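Local coordinates for monosaccharide ABC transporter substrate-binding protein, CUT2 family (Bradyrhizobium sp., PDB 4YHS) that probably captures a monosaccharide or related solute in the periplasm and delivers it to a CUT2-family ABC importer, at residues Lys141-Asn149 and Gln302-Ile313; Thr226-Glu236 and Thr251-Leu261. All coordinates share one frame; numbering follows the deposited sequence.

Interaction 1 of 2, residues Lys141-Asn149 and Gln302-Ile313; sequences KIPVIDLVN and QGRIAVDQAVRI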
loop_
_atom_site.group_PDB
_atom_site.type_symbol
_atom_site.label_atom_id
_atom_site.label_comp_id
_atom_site.label_asym_id
_atom_site.label_seq_id
_atom_site.Cartn_x
_atom_site.Cartn_y
_atom_site.Cartn_z
ATOM N N LYS A 141 1.520 29.300 0.566
ATOM C CA LYS A 141 2.867 28.826 0.258
ATOM C C LYS A 141 3.325 27.687 1.172
ATOM O O LYS A 141 4.511 27.527 1.459
ATOM C CB LYS A 141 3.858 29.978 0.337
ATOM C CG LYS A 141 3.445 31.168 -0.502
ATOM C CD LYS A 141 4.363 32.364 -0.256
ATOM C CE LYS A 141 5.494 32.419 -1.265
ATOM N NZ LYS A 141 5.139 33.354 -2.347
ATOM N N ILE A 142 2.373 26.878 1.598
ATOM C CA ILE A 142 2.671 25.669 2.351
ATOM C C ILE A 142 2.618 24.422 1.437
ATOM O O ILE A 142 1.576 24.137 0.856
ATOM C CB ILE A 142 1.678 25.519 3.517
ATOM C CG1 ILE A 142 1.859 26.679 4.525
ATOM C CG2 ILE A 142 1.857 24.166 4.204
ATOM C CD1 ILE A 142 0.769 26.759 5.563
ATOM N N PRO A 143 3.734 23.683 1.314
ATOM C CA PRO A 143 3.714 22.492 0.452
ATOM C C PRO A 143 2.751 21.438 0.982
ATOM O O PRO A 143 2.692 21.233 2.204
ATOM C CB PRO A 143 5.155 21.978 0.512
ATOM C CG PRO A 143 5.963 23.089 1.020
ATOM C CD PRO A 143 5.076 23.929 1.868
ATOM N N VAL A 144 2.035 20.771 0.081
ATOM C CA VAL A 144 1.113 19.708 0.467
ATOM C C VAL A 144 1.559 18.434 -0.249
ATOM O O VAL A 144 1.654 18.393 -1.480
ATOM C CB VAL A 144 -0.357 20.049 0.120
ATOM C CG1 VAL A 144 -1.274 18.935 0.566
ATOM C CG2 VAL A 144 -0.770 21.386 0.774
ATOM N N ILE A 145 1.799 17.391 0.541
ATOM C CA ILE A 145 2.236 16.088 0.029
ATOM C C ILE A 145 1.094 15.063 0.082
ATOM O O ILE A 145 0.470 14.869 1.128
ATOM C CB ILE A 145 3.399 15.534 0.868
ATOM C CG1 ILE A 145 4.488 16.571 1.078
ATOM C CG2 ILE A 145 3.969 14.288 0.237
ATOM C CD1 ILE A 145 5.102 17.057 -0.149
ATOM N N ASP A 146 0.859 14.401 -1.044
ATOM C CA ASP A 146 -0.146 13.360 -1.205
ATOM C C ASP A 146 0.448 11.993 -0.832
ATOM O O ASP A 146 1.266 11.435 -1.571
ATOM C CB ASP A 146 -0.628 13.409 -2.673
ATOM C CG ASP A 146 -1.675 12.386 -3.015
ATOM O OD1 ASP A 146 -2.125 11.591 -2.141
ATOM O OD2 ASP A 146 -2.044 12.414 -4.214
ATOM N N LEU A 147 0.001 11.444 0.297
ATOM C CA LEU A 147 0.565 10.205 0.873
ATOM C C LEU A 147 -0.429 9.054 0.763
ATOM O O LEU A 147 -1.576 9.154 1.238
ATOM C CB LEU A 147 0.969 10.430 2.338
ATOM C CG LEU A 147 1.391 9.205 3.178
ATOM C CD1 LEU A 147 2.647 8.528 2.669
ATOM C CD2 LEU A 147 1.607 9.608 4.640
ATOM N N VAL A 148 0.006 8.009 0.059
ATOM C CA VAL A 148 -0.662 6.709 -0.055
ATOM C C VAL A 148 -1.919 6.685 -0.931
ATOM O O VAL A 148 -1.997 5.857 -1.854
ATOM C CB VAL A 148 -1.036 6.124 1.320
ATOM C CG1 VAL A 148 -1.792 4.795 1.117
ATOM C CG2 VAL A 148 0.234 5.811 2.158
ATOM N N ASN A 149 -2.897 7.540 -0.645
ATOM C CA ASN A 149 -4.242 7.345 -1.207
ATOM C C ASN A 149 -4.521 7.996 -2.555
ATOM O O ASN A 149 -5.253 7.425 -3.364
ATOM C CB ASN A 149 -5.309 7.840 -0.230
ATOM C CG ASN A 149 -5.518 6.902 0.902
ATOM O OD1 ASN A 149 -5.081 5.752 0.855
ATOM N ND2 ASN A 149 -6.231 7.365 1.928
ATOM N N GLN A 302 6.619 4.540 1.991
ATOM C CA GLN A 302 5.761 5.614 1.494
ATOM C C GLN A 302 5.689 6.748 2.514
ATOM O O GLN A 302 5.823 7.920 2.139
ATOM C CB GLN A 302 4.375 5.090 1.159
ATOM C CG GLN A 302 4.388 4.218 -0.085
ATOM C CD GLN A 302 3.046 3.599 -0.368
ATOM O OE1 GLN A 302 2.031 4.299 -0.452
ATOM N NE2 GLN A 302 3.016 2.270 -0.494
ATOM N N GLY A 303 5.539 6.411 3.790
ATOM C CA GLY A 303 5.590 7.401 4.850
ATOM C C GLY A 303 6.922 8.137 4.927
ATOM O O GLY A 303 6.950 9.379 4.961
ATOM N N ARG A 304 8.023 7.398 4.961
ATOM C CA ARG A 304 9.357 8.037 4.968
ATOM C C ARG A 304 9.600 8.984 3.771
ATOM O O ARG A 304 10.143 10.059 3.949
ATOM C CB ARG A 304 10.473 6.981 4.961
ATOM C CG ARG A 304 10.502 5.999 6.129
ATOM C CD ARG A 304 11.805 5.216 6.105
ATOM N NE ARG A 304 11.964 4.263 7.234
ATOM C CZ ARG A 304 12.597 4.552 8.371
ATOM N NH1 ARG A 304 13.106 5.775 8.571
ATOM N NH2 ARG A 304 12.753 3.618 9.324
ATOM N N ILE A 305 9.250 8.544 2.557
ATOM C CA ILE A 305 9.458 9.348 1.362
ATOM C C ILE A 305 8.675 10.656 1.429
ATOM O O ILE A 305 9.195 11.695 1.042
ATOM C CB ILE A 305 9.082 8.560 0.079
ATOM C CG1 ILE A 305 10.198 7.542 -0.201
ATOM C CG2 ILE A 305 8.927 9.503 -1.149
ATOM C CD1 ILE A 305 9.893 6.558 -1.255
ATOM N N ALA A 306 7.436 10.614 1.922
ATOM C CA ALA A 306 6.635 11.836 2.066
ATOM C C ALA A 306 7.333 12.873 2.946
ATOM O O ALA A 306 7.337 14.056 2.644
ATOM C CB ALA A 306 5.274 11.508 2.662
ATOM N N VAL A 307 7.915 12.416 4.047
ATOM C CA VAL A 307 8.637 13.311 4.929
ATOM C C VAL A 307 9.864 13.868 4.215
ATOM O O VAL A 307 10.098 15.088 4.237
ATOM C CB VAL A 307 9.064 12.612 6.233
ATOM C CG1 VAL A 307 10.037 13.485 7.068
ATOM C CG2 VAL A 307 7.836 12.263 7.056
ATOM N N ASP A 308 10.645 12.994 3.579
ATOM C CA ASP A 308 11.827 13.452 2.844
ATOM C C ASP A 308 11.478 14.457 1.749
ATOM O O ASP A 308 12.132 15.496 1.599
ATOM C CB ASP A 308 12.577 12.280 2.214
ATOM C CG ASP A 308 13.900 12.715 1.584
ATOM O OD1 ASP A 308 14.728 13.292 2.309
ATOM O OD2 ASP A 308 14.120 12.499 0.369
ATOM N N GLN A 309 10.434 14.151 0.989
ATOM C CA GLN A 309 9.944 15.064 -0.016
ATOM C C GLN A 309 9.605 16.456 0.579
ATOM O O GLN A 309 9.984 17.499 0.025
ATOM C CB GLN A 309 8.703 14.475 -0.687
ATOM C CG GLN A 309 8.960 13.427 -1.785
ATOM C CD GLN A 309 7.690 12.741 -2.192
ATOM O OE1 GLN A 309 6.779 12.590 -1.377
ATOM N NE2 GLN A 309 7.589 12.371 -3.462
ATOM N N ALA A 310 8.863 16.470 1.684
ATOM C CA ALA A 310 8.459 17.726 2.306
ATOM C C ALA A 310 9.681 18.554 2.655
ATOM O O ALA A 310 9.733 19.746 2.374
ATOM C CB ALA A 310 7.636 17.487 3.544
ATOM N N VAL A 311 10.662 17.911 3.274
ATOM C CA VAL A 311 11.872 18.614 3.719
ATOM C C VAL A 311 12.622 19.168 2.504
ATOM O O VAL A 311 13.021 20.335 2.486
ATOM C CB VAL A 311 12.756 17.670 4.571
ATOM C CG1 VAL A 311 14.120 18.311 4.890
ATOM C CG2 VAL A 311 12.000 17.305 5.892
ATOM N N ARG A 312 12.758 18.361 1.462
ATOM C CA ARG A 312 13.490 18.804 0.264
ATOM C C ARG A 312 12.828 20.052 -0.351
ATOM O O ARG A 312 13.515 21.010 -0.732
ATOM C CB ARG A 312 13.577 17.677 -0.776
ATOM C CG ARG A 312 14.558 16.564 -0.431
ATOM C CD ARG A 312 14.417 15.337 -1.376
ATOM N NE ARG A 312 15.507 14.395 -1.149
ATOM C CZ ARG A 312 16.754 14.567 -1.584
ATOM N NH1 ARG A 312 17.076 15.659 -2.286
ATOM N NH2 ARG A 312 17.694 13.649 -1.321
ATOM N N ILE A 313 11.499 20.030 -0.426
ATOM C CA ILE A 313 10.737 21.156 -0.962
ATOM C C ILE A 313 10.987 22.388 -0.090
ATOM O O ILE A 313 11.364 23.457 -0.591
ATOM C CB ILE A 313 9.228 20.798 -1.040
ATOM C CG1 ILE A 313 8.980 19.742 -2.111
ATOM C CG2 ILE A 313 8.341 22.013 -1.344
ATOM C CD1 ILE A 313 7.656 19.038 -1.943
HETATM O O HOH W 1 -0.147 3.734 -2.051
#
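Ile145 and Leu147 pack against helix 302-313, where a helix covers the face of the sheet in one alpha/beta lobe of a periplasmic binding protein fold. Strand 144-147 lies between strands 119-122 and 158-160. The helix runs almost antiparallel to it, at 167°, with the axes 8.9 Å apart.

Most of the contact is apolar. Ile145 spreads its branches along the helix. With chi1 at -49°, CG1 sits beside the backbone N and CG2 is anti to it. Ile145 CG2 lies 3.9 Å from Ala306 CB. The same methyl touches Gln309 OE1. The other branch heads for the later turns, with CG1 4.1 Å from Ala310 CB. At its end, CD1 meets Ile313 CD1 tip to tip at 3.7 Å. An alanine here would remove both branches and would probably open a gap facing Ala306, Ala310 and Ile313. Pro143 and Ile313 lie alongside with opposite headings, Pro143 CG 3.5 Å from Ile313 CG2. Leu147 CD1 touches Ala306 CB and presses on the helix backbone, 3.3 Å from Gln302 O. That carbonyl accepts hydrogen bonds from Ala306 N and Ser160 OG.

Polar links are few, and no direct hydrogen bond joins the two segments. Gln309 NE2 bonds to Val320 O, and Gln302 NE2 to Asp297 O. The side chains of Val148 and Gln302 cross at about a right angle, with Val148 CG2 beside Gln302 OE1. One water joins the backbone O of Val148 to Gln302 OE1, donating to each at 2.8 Å.

Interaction 2 of 2, residues Thr226-Glu236 and Thr251-Leu261; sequences TGKEVQAKLVE and TAVTAEAAQGL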
loop_
_atom_site.group_PDB
_atom_site.type_symbol
_atom_site.label_atom_id
_atom_site.label_comp_id
_atom_site.label_asym_id
_atom_site.label_seq_id
_atom_site.Cartn_x
_atom_site.Cartn_y
_atom_site.Cartn_z
ATOM N N THR A 226 -14.799 -6.986 2.512
ATOM C CA THR A 226 -13.579 -7.497 3.146
ATOM C C THR A 226 -13.835 -7.936 4.590
ATOM O O THR A 226 -13.082 -7.589 5.493
ATOM C CB THR A 226 -12.458 -6.445 3.135
ATOM O OG1 THR A 226 -13.002 -5.184 3.531
ATOM C CG2 THR A 226 -11.832 -6.322 1.732
ATOM N N GLY A 227 -14.935 -8.647 4.779
ATOM C CA GLY A 227 -15.257 -9.317 6.022
ATOM C C GLY A 227 -14.794 -10.764 5.974
ATOM O O GLY A 227 -14.885 -11.425 4.939
ATOM N N LYS A 228 -14.288 -11.251 7.103
ATOM C CA LYS A 228 -13.758 -12.607 7.194
ATOM C C LYS A 228 -14.793 -13.652 6.812
ATOM O O LYS A 228 -14.486 -14.576 6.062
ATOM C CB LYS A 228 -13.249 -12.877 8.611
ATOM C CG LYS A 228 -12.405 -14.128 8.749
ATOM C CD LYS A 228 -12.383 -14.662 10.187
ATOM C CE LYS A 228 -12.398 -13.553 11.251
ATOM N NZ LYS A 228 -11.313 -12.540 11.082
ATOM N N GLU A 229 -16.013 -13.522 7.320
ATOM C CA GLU A 229 -17.026 -14.555 7.081
ATOM C C GLU A 229 -17.480 -14.541 5.630
ATOM O O GLU A 229 -17.697 -15.590 5.029
ATOM C CB GLU A 229 -18.253 -14.367 7.992
ATOM C CG GLU A 229 -18.003 -14.590 9.480
ATOM C CD GLU A 229 -17.026 -13.586 10.072
ATOM O OE1 GLU A 229 -17.084 -12.390 9.693
ATOM O OE2 GLU A 229 -16.186 -13.998 10.904
ATOM N N VAL A 230 -17.671 -13.333 5.103
ATOM C CA VAL A 230 -18.059 -13.131 3.715
ATOM C C VAL A 230 -17.057 -13.801 2.768
ATOM O O VAL A 230 -17.442 -14.572 1.893
ATOM C CB VAL A 230 -18.164 -11.623 3.396
ATOM C CG1 VAL A 230 -18.272 -11.386 1.898
ATOM C CG2 VAL A 230 -19.364 -11.004 4.121
ATOM N N GLN A 231 -15.781 -13.504 2.953
ATOM C CA GLN A 231 -14.716 -14.062 2.092
ATOM C C GLN A 231 -14.521 -15.570 2.308
ATOM O O GLN A 231 -14.308 -16.326 1.350
ATOM C CB GLN A 231 -13.398 -13.332 2.320
ATOM C CG GLN A 231 -13.348 -11.845 1.865
ATOM C CD GLN A 231 -13.631 -11.644 0.391
ATOM O OE1 GLN A 231 -13.113 -12.364 -0.435
ATOM N NE2 GLN A 231 -14.454 -10.650 0.060
ATOM N N ALA A 232 -14.606 -16.030 3.548
ATOM C CA ALA A 232 -14.558 -17.476 3.791
ATOM C C ALA A 232 -15.678 -18.231 3.060
ATOM O O ALA A 232 -15.431 -19.281 2.452
ATOM C CB ALA A 232 -14.608 -17.761 5.281
ATOM N N LYS A 233 -16.905 -17.698 3.101
ATOM C CA LYS A 233 -18.043 -18.316 2.434
ATOM C C LYS A 233 -17.818 -18.350 0.918
ATOM O O LYS A 233 -18.079 -19.364 0.292
ATOM C CB LYS A 233 -19.338 -17.565 2.804
ATOM C CG LYS A 233 -20.597 -17.976 2.033
ATOM C CD LYS A 233 -21.024 -19.396 2.292
ATOM C CE LYS A 233 -22.377 -19.670 1.632
ATOM N NZ LYS A 233 -22.622 -21.130 1.490
ATOM N N LEU A 234 -17.282 -17.279 0.343
ATOM C CA LEU A 234 -16.940 -17.294 -1.080
ATOM C C LEU A 234 -15.929 -18.414 -1.413
ATOM O O LEU A 234 -16.084 -19.140 -2.398
ATOM C CB LEU A 234 -16.374 -15.938 -1.514
ATOM C CG LEU A 234 -17.321 -14.741 -1.390
ATOM C CD1 LEU A 234 -16.566 -13.418 -1.623
ATOM C CD2 LEU A 234 -18.537 -14.877 -2.294
ATOM N N VAL A 235 -14.881 -18.530 -0.612
ATOM C CA VAL A 235 -13.858 -19.547 -0.878
ATOM C C VAL A 235 -14.460 -20.942 -0.703
ATOM O O VAL A 235 -14.238 -21.832 -1.539
ATOM C CB VAL A 235 -12.626 -19.366 0.022
ATOM C CG1 VAL A 235 -11.656 -20.539 -0.153
ATOM C CG2 VAL A 235 -11.915 -18.085 -0.294
ATOM N N GLU A 236 -15.256 -21.133 0.347
ATOM C CA GLU A 236 -15.941 -22.418 0.555
ATOM C C GLU A 236 -16.742 -22.811 -0.679
ATOM O O GLU A 236 -16.607 -23.914 -1.220
ATOM C CB GLU A 236 -16.867 -22.357 1.768
ATOM C CG GLU A 236 -16.166 -22.324 3.106
ATOM C CD GLU A 236 -17.113 -21.977 4.243
ATOM O OE1 GLU A 236 -18.213 -22.566 4.288
ATOM O OE2 GLU A 236 -16.769 -21.106 5.076
ATOM N N THR A 251 -8.075 -10.839 -1.741
ATOM C CA THR A 251 -7.682 -9.896 -0.709
ATOM C C THR A 251 -6.917 -10.608 0.406
ATOM O O THR A 251 -6.987 -11.844 0.580
ATOM C CB THR A 251 -8.869 -9.165 -0.069
ATOM O OG1 THR A 251 -9.571 -10.064 0.786
ATOM C CG2 THR A 251 -9.838 -8.595 -1.141
ATOM N N ALA A 252 -6.203 -9.815 1.192
ATOM C CA ALA A 252 -5.509 -10.362 2.358
ATOM C C ALA A 252 -6.500 -11.019 3.298
ATOM O O ALA A 252 -6.220 -12.062 3.887
ATOM C CB ALA A 252 -4.729 -9.255 3.081
ATOM N N VAL A 253 -7.673 -10.414 3.446
ATOM C CA VAL A 253 -8.727 -10.997 4.269
ATOM C C VAL A 253 -9.079 -12.416 3.780
ATOM O O VAL A 253 -9.291 -13.349 4.572
ATOM C CB VAL A 253 -9.984 -10.103 4.258
ATOM C CG1 VAL A 253 -11.130 -10.764 5.017
ATOM C CG2 VAL A 253 -9.630 -8.753 4.868
ATOM N N THR A 254 -9.170 -12.556 2.462
ATOM C CA THR A 254 -9.483 -13.829 1.826
ATOM C C THR A 254 -8.405 -14.884 2.118
ATOM O O THR A 254 -8.697 -16.028 2.514
ATOM C CB THR A 254 -9.581 -13.679 0.292
ATOM O OG1 THR A 254 -10.385 -12.543 -0.060
ATOM C CG2 THR A 254 -10.199 -14.917 -0.309
ATOM N N ALA A 255 -7.156 -14.498 1.909
ATOM C CA ALA A 255 -6.020 -15.428 2.123
ATOM C C ALA A 255 -5.935 -15.821 3.591
ATOM O O ALA A 255 -5.730 -16.994 3.897
ATOM C CB ALA A 255 -4.744 -14.802 1.693
ATOM N N GLU A 256 -6.090 -14.857 4.495
ATOM C CA GLU A 256 -6.037 -15.198 5.920
ATOM C C GLU A 256 -7.166 -16.128 6.323
ATOM O O GLU A 256 -6.935 -17.115 7.026
ATOM C CB GLU A 256 -6.060 -13.949 6.789
ATOM C CG GLU A 256 -4.882 -13.033 6.569
ATOM C CD GLU A 256 -4.977 -11.754 7.409
ATOM O OE1 GLU A 256 -4.836 -10.635 6.852
ATOM O OE2 GLU A 256 -5.193 -11.892 8.625
ATOM N N ALA A 257 -8.387 -15.844 5.860
ATOM C CA ALA A 257 -9.529 -16.675 6.223
ATOM C C ALA A 257 -9.437 -18.067 5.579
ATOM O O ALA A 257 -9.884 -19.052 6.174
ATOM C CB ALA A 257 -10.861 -15.965 5.840
ATOM N N ALA A 258 -8.805 -18.163 4.404
ATOM C CA ALA A 258 -8.729 -19.427 3.657
ATOM C C ALA A 258 -7.816 -20.452 4.343
ATOM O O ALA A 258 -7.971 -21.662 4.152
ATOM C CB ALA A 258 -8.244 -19.161 2.223
ATOM N N GLN A 259 -6.890 -19.981 5.175
ATOM C CA GLN A 259 -5.931 -20.901 5.816
ATOM C C GLN A 259 -6.658 -21.981 6.614
ATOM O O GLN A 259 -6.330 -23.191 6.550
ATOM C CB GLN A 259 -4.988 -20.128 6.723
ATOM C CG GLN A 259 -4.135 -19.083 6.071
ATOM C CD GLN A 259 -3.352 -18.324 7.113
ATOM O OE1 GLN A 259 -2.138 -18.506 7.266
ATOM N NE2 GLN A 259 -4.052 -17.486 7.863
ATOM N N GLY A 260 -7.671 -21.555 7.369
ATOM C CA GLY A 260 -8.415 -22.471 8.225
ATOM C C GLY A 260 -9.283 -23.426 7.442
ATOM O O GLY A 260 -9.436 -24.617 7.788
ATOM N N LEU A 261 -9.896 -22.896 6.385
ATOM C CA LEU A 261 -10.696 -23.699 5.458
ATOM C C LEU A 261 -9.859 -24.761 4.767
ATOM O O LEU A 261 -10.278 -25.917 4.611
ATOM C CB LEU A 261 -11.338 -22.799 4.385
ATOM C CG LEU A 261 -12.083 -21.558 4.859
ATOM C CD1 LEU A 261 -12.705 -20.858 3.654
ATOM C CD2 LEU A 261 -13.137 -21.902 5.892
#
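Thr254 OG1 approaches the flat amide of Gln231 from above the carbonyl plane. It donates to Gln231 OE1 at 2.8 Å, 46° out of that plane, and does not lie on a lone pair. The bend of the Gln231 chain at chi2 (-59°) turns the amide towards Thr254. At the other end of the amide, Gln231 NE2 bonds to Asp225 O, so both polar atoms have a partner. The second flat group, the amide of Gln259, serves its own helix. Its NE2 bonds to Glu256 O in the carbonyl plane, on a lone pair.

Thr251, the N-cap residue of helix 252-261, adds a second hydroxyl: its OG1 donates to Thr254 OG1 at 2.7 Å. Thr254 OG1 therefore receives one bond and gives one, which is likely to hold its rotation.

The remaining contacts are apolar. Gln231 CG lies 4.0 Å from Val253 CG1. At one end, Val253 packs its two methyls on the Thr226-Gly227 backbone, with CG2 3.7 Å from Thr226 O. Ala257 CB touches Lys228 CG at 3.8 Å. Ala257 also meets Ala232, and the small size of both is consistent with the close approach of the helix axes, 8.6 Å. Val235 CG2 packs on Thr254 CG2 at 3.6 Å. At the far end, Leu261 CD1 reaches in among Ala232, Val235 and Glu236, 3.4 Å from Ala232 O. The Glu236 side chain crosses Leu261 at about a right angle.

The helices cross at -64°, and Gln231, Val235 and Thr254 all touch Phe191 of strand 186-191. Two successive helices covering one face of a parallel sheet, linked through strand 247-250, are typical of the Rossmann-like lobes of periplasmic binding proteins.

Interactions 1 and 2 involve different sheets and lie on opposite sides of the centre of the chain. Their centres are 35 Å apart, and their nearest atoms are about 14 Å apart. Both segments of interaction 2 fall, in sequence, between the two segments of interaction 1. This fits a two-lobed binding protein whose chain passes from one lobe to the other and back. Each contact has one end near the bound Bis-Tris. The side chain of Val148 is about 6 Å from the bound Bis-Tris (BTB). The side chain of Thr226 is about 5 Å from the same bound BTB. Bis-Tris probably came from the crystallisation liquor, but its position is consistent with a solute pocket between the lobes.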